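Local coordinates for sulfonate ABC transporter, periplasmic sulfonate-binding protein SsuA (Methylobacillus flagellatus, PDB 3UIF) that probably serves as the periplasmic receptor that captures sulfonates or related sulfate esters for an ABC importer, at residues 120-134 against 164-176. Sequence-based numbering, arbitrary orientation.
With SO4 (sulfate ion), chain B.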
# COMPACT_ATOMS: atom_id res chain seq x y z
N LYS A 120 23.45 -9.04 14.52
CA LYS A 120 23.66 -9.54 13.16
C LYS A 120 23.38 -8.50 12.08
O LYS A 120 22.85 -7.42 12.37
CB LYS A 120 22.80 -10.78 12.91
CG LYS A 120 23.02 -11.93 13.88
CD LYS A 120 24.17 -12.83 13.46
CE LYS A 120 24.33 -13.99 14.43
NZ LYS A 120 25.54 -14.78 14.09
N LYS A 121 23.76 -8.83 10.84
CA LYS A 121 23.48 -8.02 9.65
C LYS A 121 22.09 -8.30 9.06
O LYS A 121 21.80 -9.43 8.66
CB LYS A 121 24.55 -8.26 8.57
CG LYS A 121 25.73 -7.29 8.61
CD LYS A 121 26.93 -7.80 7.82
CE LYS A 121 27.89 -8.60 8.68
NZ LYS A 121 28.78 -9.50 7.89
N ILE A 122 21.24 -7.28 9.01
CA ILE A 122 19.94 -7.39 8.35
C ILE A 122 19.81 -6.36 7.22
O ILE A 122 19.89 -5.14 7.45
CB ILE A 122 18.74 -7.32 9.33
CG1 ILE A 122 18.85 -8.40 10.41
CG2 ILE A 122 17.41 -7.48 8.59
CD1 ILE A 122 18.06 -8.13 11.66
N ALA A 123 19.62 -6.88 6.00
CA ALA A 123 19.39 -6.09 4.80
C ALA A 123 17.97 -5.53 4.81
O ALA A 123 16.99 -6.29 4.84
CB ALA A 123 19.63 -6.94 3.55
N LEU A 124 17.86 -4.21 4.81
CA LEU A 124 16.55 -3.55 4.83
C LEU A 124 16.59 -2.24 4.06
O LEU A 124 17.47 -1.41 4.28
CB LEU A 124 16.11 -3.29 6.27
CG LEU A 124 15.01 -2.25 6.53
CD1 LEU A 124 13.63 -2.74 6.11
CD2 LEU A 124 15.02 -1.84 8.00
N HIS A 125 15.63 -2.06 3.15
CA HIS A 125 15.59 -0.81 2.39
C HIS A 125 15.03 0.33 3.19
O HIS A 125 13.82 0.53 3.24
CB HIS A 125 14.85 -0.97 1.07
CG HIS A 125 15.25 0.06 0.04
ND1 HIS A 125 14.50 0.34 -1.04
CD2 HIS A 125 16.36 0.90 -0.02
CE1 HIS A 125 15.10 1.30 -1.76
NE2 HIS A 125 16.24 1.64 -1.14
N ARG A 126 15.92 1.10 3.79
CA ARG A 126 15.53 2.19 4.70
C ARG A 126 14.71 3.30 4.04
O ARG A 126 14.91 3.61 2.87
CB ARG A 126 16.76 2.75 5.40
CG ARG A 126 17.47 1.65 6.18
CD ARG A 126 18.46 2.21 7.17
NE ARG A 126 17.80 2.60 8.41
CZ ARG A 126 18.47 2.90 9.52
NH1 ARG A 126 19.80 2.86 9.54
NH2 ARG A 126 17.79 3.24 10.61
N GLY A 127 13.76 3.85 4.79
CA GLY A 127 12.88 4.88 4.26
C GLY A 127 11.72 4.34 3.45
O GLY A 127 10.96 5.11 2.85
N ARG A 128 11.56 3.01 3.43
CA ARG A 128 10.41 2.37 2.77
C ARG A 128 9.29 2.01 3.74
O ARG A 128 9.56 1.73 4.91
CB ARG A 128 10.85 1.13 2.00
CG ARG A 128 11.59 1.50 0.72
CD ARG A 128 10.67 2.21 -0.26
NE ARG A 128 11.35 2.38 -1.53
CZ ARG A 128 11.82 3.53 -2.00
NH1 ARG A 128 11.64 4.66 -1.31
NH2 ARG A 128 12.46 3.55 -3.17
N PRO A 129 8.03 2.00 3.24
CA PRO A 129 6.92 1.75 4.16
C PRO A 129 7.15 0.53 5.06
O PRO A 129 6.88 0.61 6.26
CB PRO A 129 5.73 1.53 3.23
CG PRO A 129 6.09 2.28 1.99
CD PRO A 129 7.57 2.18 1.85
N TRP A 130 7.71 -0.55 4.53
CA TRP A 130 7.86 -1.74 5.35
C TRP A 130 8.83 -1.59 6.49
O TRP A 130 8.93 -2.49 7.34
CB TRP A 130 8.19 -2.97 4.51
CG TRP A 130 9.32 -2.81 3.55
CD1 TRP A 130 10.65 -3.17 3.74
CD2 TRP A 130 9.26 -2.27 2.19
NE1 TRP A 130 11.39 -2.90 2.62
CE2 TRP A 130 10.62 -2.36 1.65
CE3 TRP A 130 8.25 -1.75 1.39
CZ2 TRP A 130 10.93 -1.93 0.37
CZ3 TRP A 130 8.58 -1.32 0.09
CH2 TRP A 130 9.88 -1.40 -0.40
N GLU A 131 9.56 -0.48 6.53
CA GLU A 131 10.45 -0.19 7.66
C GLU A 131 9.65 0.00 8.94
O GLU A 131 10.10 -0.34 10.03
CB GLU A 131 11.33 1.03 7.39
CG GLU A 131 12.40 1.24 8.45
CD GLU A 131 13.28 2.47 8.23
OE1 GLU A 131 12.77 3.54 7.83
OE2 GLU A 131 14.50 2.35 8.47
N LEU A 132 8.43 0.52 8.79
CA LEU A 132 7.51 0.67 9.91
C LEU A 132 7.16 -0.68 10.55
O LEU A 132 7.21 -0.82 11.77
CB LEU A 132 6.25 1.42 9.45
CG LEU A 132 5.12 1.51 10.46
CD1 LEU A 132 5.54 2.22 11.75
CD2 LEU A 132 3.91 2.18 9.82
N ALA A 133 6.82 -1.66 9.72
CA ALA A 133 6.57 -3.02 10.19
C ALA A 133 7.80 -3.59 10.90
O ALA A 133 7.67 -4.28 11.91
CB ALA A 133 6.15 -3.92 9.05
N PHE A 134 8.98 -3.30 10.38
CA PHE A 134 10.20 -3.77 10.99
C PHE A 134 10.35 -3.13 12.37
O PHE A 134 10.60 -3.82 13.38
CB PHE A 134 11.40 -3.47 10.10
CG PHE A 134 12.70 -4.01 10.64
CD1 PHE A 134 12.97 -5.38 10.60
CD2 PHE A 134 13.66 -3.15 11.17
CE1 PHE A 134 14.17 -5.88 11.08
CE2 PHE A 134 14.86 -3.65 11.66
CZ PHE A 134 15.12 -5.01 11.61
N SER A 164 23.82 -15.07 -0.61
CA SER A 164 25.27 -15.22 -0.45
C SER A 164 25.72 -15.53 0.97
O SER A 164 26.82 -16.03 1.16
CB SER A 164 25.98 -13.93 -0.88
OG SER A 164 25.85 -13.73 -2.27
N GLY A 165 24.89 -15.21 1.95
CA GLY A 165 25.31 -15.20 3.35
C GLY A 165 26.16 -13.98 3.68
O GLY A 165 26.98 -14.01 4.60
N THR A 166 25.97 -12.91 2.91
CA THR A 166 26.60 -11.60 3.15
C THR A 166 25.85 -10.86 4.27
O THR A 166 26.45 -10.08 5.01
CB THR A 166 26.68 -10.79 1.83
OG1 THR A 166 27.86 -11.19 1.12
CG2 THR A 166 26.69 -9.26 2.06
N VAL A 167 24.56 -11.12 4.39
CA VAL A 167 23.77 -10.71 5.56
C VAL A 167 23.19 -11.94 6.24
O VAL A 167 23.23 -13.04 5.70
CB VAL A 167 22.62 -9.74 5.19
CG1 VAL A 167 23.17 -8.42 4.68
CG2 VAL A 167 21.67 -10.38 4.18
N ASP A 168 22.66 -11.75 7.44
CA ASP A 168 22.12 -12.86 8.21
C ASP A 168 20.58 -12.81 8.22
O ASP A 168 19.92 -13.75 8.67
CB ASP A 168 22.73 -12.83 9.61
CG ASP A 168 24.27 -12.73 9.57
OD1 ASP A 168 24.94 -13.69 9.11
OD2 ASP A 168 24.82 -11.70 10.00
N GLY A 169 20.03 -11.72 7.70
CA GLY A 169 18.59 -11.56 7.58
C GLY A 169 18.21 -10.52 6.54
O GLY A 169 19.01 -9.65 6.20
N PHE A 170 16.98 -10.61 6.05
CA PHE A 170 16.51 -9.73 4.99
C PHE A 170 15.06 -9.40 5.25
O PHE A 170 14.22 -10.29 5.36
CB PHE A 170 16.73 -10.42 3.63
CG PHE A 170 16.15 -9.70 2.44
CD1 PHE A 170 16.45 -8.37 2.18
CD2 PHE A 170 15.32 -10.37 1.54
CE1 PHE A 170 15.93 -7.72 1.07
CE2 PHE A 170 14.80 -9.73 0.42
CZ PHE A 170 15.11 -8.40 0.18
N PHE A 171 14.75 -8.12 5.36
CA PHE A 171 13.38 -7.71 5.59
C PHE A 171 12.77 -7.09 4.34
O PHE A 171 13.29 -6.10 3.82
CB PHE A 171 13.30 -6.76 6.78
CG PHE A 171 11.94 -6.73 7.42
CD1 PHE A 171 11.58 -7.72 8.33
CD2 PHE A 171 11.02 -5.73 7.11
CE1 PHE A 171 10.32 -7.71 8.91
CE2 PHE A 171 9.77 -5.71 7.70
CZ PHE A 171 9.42 -6.70 8.60
N SER A 172 11.68 -7.68 3.85
CA SER A 172 11.08 -7.25 2.59
C SER A 172 9.62 -7.67 2.44
O SER A 172 9.01 -8.17 3.39
CB SER A 172 11.90 -7.80 1.41
OG SER A 172 11.70 -7.03 0.22
N LEU A 173 9.08 -7.48 1.24
CA LEU A 173 7.70 -7.87 0.93
C LEU A 173 7.69 -9.24 0.28
O LEU A 173 8.64 -10.00 0.42
CB LEU A 173 7.06 -6.84 0.00
CG LEU A 173 7.18 -5.35 0.39
CD1 LEU A 173 6.38 -4.51 -0.60
CD2 LEU A 173 6.72 -5.08 1.81
N PHE A 174 6.62 -9.55 -0.45
CA PHE A 174 6.40 -10.88 -1.04
C PHE A 174 7.50 -11.37 -2.00
O PHE A 174 7.55 -12.55 -2.33
CB PHE A 174 5.01 -10.99 -1.68
CG PHE A 174 4.85 -10.19 -2.96
CD1 PHE A 174 5.29 -8.87 -3.07
CD2 PHE A 174 4.24 -10.76 -4.07
CE1 PHE A 174 5.14 -8.15 -4.24
CE2 PHE A 174 4.08 -10.05 -5.25
CZ PHE A 174 4.53 -8.75 -5.34
N ASP A 175 8.38 -10.47 -2.43
CA ASP A 175 9.58 -10.87 -3.18
C ASP A 175 10.42 -11.89 -2.39
O ASP A 175 11.22 -12.63 -2.96
CB ASP A 175 10.42 -9.66 -3.57
CG ASP A 175 10.63 -8.71 -2.41
OD1 ASP A 175 9.64 -8.10 -1.95
OD2 ASP A 175 11.79 -8.56 -1.96
N SER A 176 10.21 -11.93 -1.09
CA SER A 176 10.85 -12.92 -0.23
C SER A 176 10.65 -14.38 -0.71
O SER A 176 11.57 -15.20 -0.59
CB SER A 176 10.34 -12.78 1.21
OG SER A 176 10.44 -11.43 1.65
S SO4 B . 12.29 -0.27 -3.71
O1 SO4 B . 11.82 -1.40 -4.57
O2 SO4 B . 11.15 0.69 -3.59
O3 SO4 B . 12.73 -0.75 -2.37
O4 SO4 B . 13.51 0.37 -4.28
O HOH W 1 13.94 -4.20 1.99
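Phe134 turns the edge of its ring onto the face of Phe171, a T-shaped pair with centroids 5.0 Å apart and planes at 62°. Phe134 CB lies over the same Phe171 face. The Phe171 ring edge meets the backbone O of Trp130, with CE2 3.3 Å from it. Helix 130-140 is thus packed on strand 169-172. Trp130 CG sits between its backbone N and carbonyl carbon (chi1 51°), which brings the indole across Leu173. Leu173 CG lies over the six-membered ring, 4.3 Å from its centroid, and Arg128 CB lies toward the rim of the opposite face. Trp130 NE1 donates to a water at 2.9 Å, which also accepts from His125 N and donates to Phe171 O. Replacing Trp130 with an alanine is likely to leave Leu173 without the flat surface it lies on, and the water without one donor.

Strands 121-124 and 169-172 run parallel, neighbours in a mixed sheet. Phe171 N bonds to Ala123 O and Ala123 N to Gly169 O. Lys121 N reaches the anti lone pair of Asp168 OD2 at 3.2 Å. Arg128 NE holds O2 of a sulfate, probably from the crystallisation liquor, at 2.7 Å. The sulfate O3 lies at the Trp130 ring edge, near His125. Trp130 thus links the apolar packing to an anion site with an arginine and a histidine, consistent with binding a sulfonate or sulfate group.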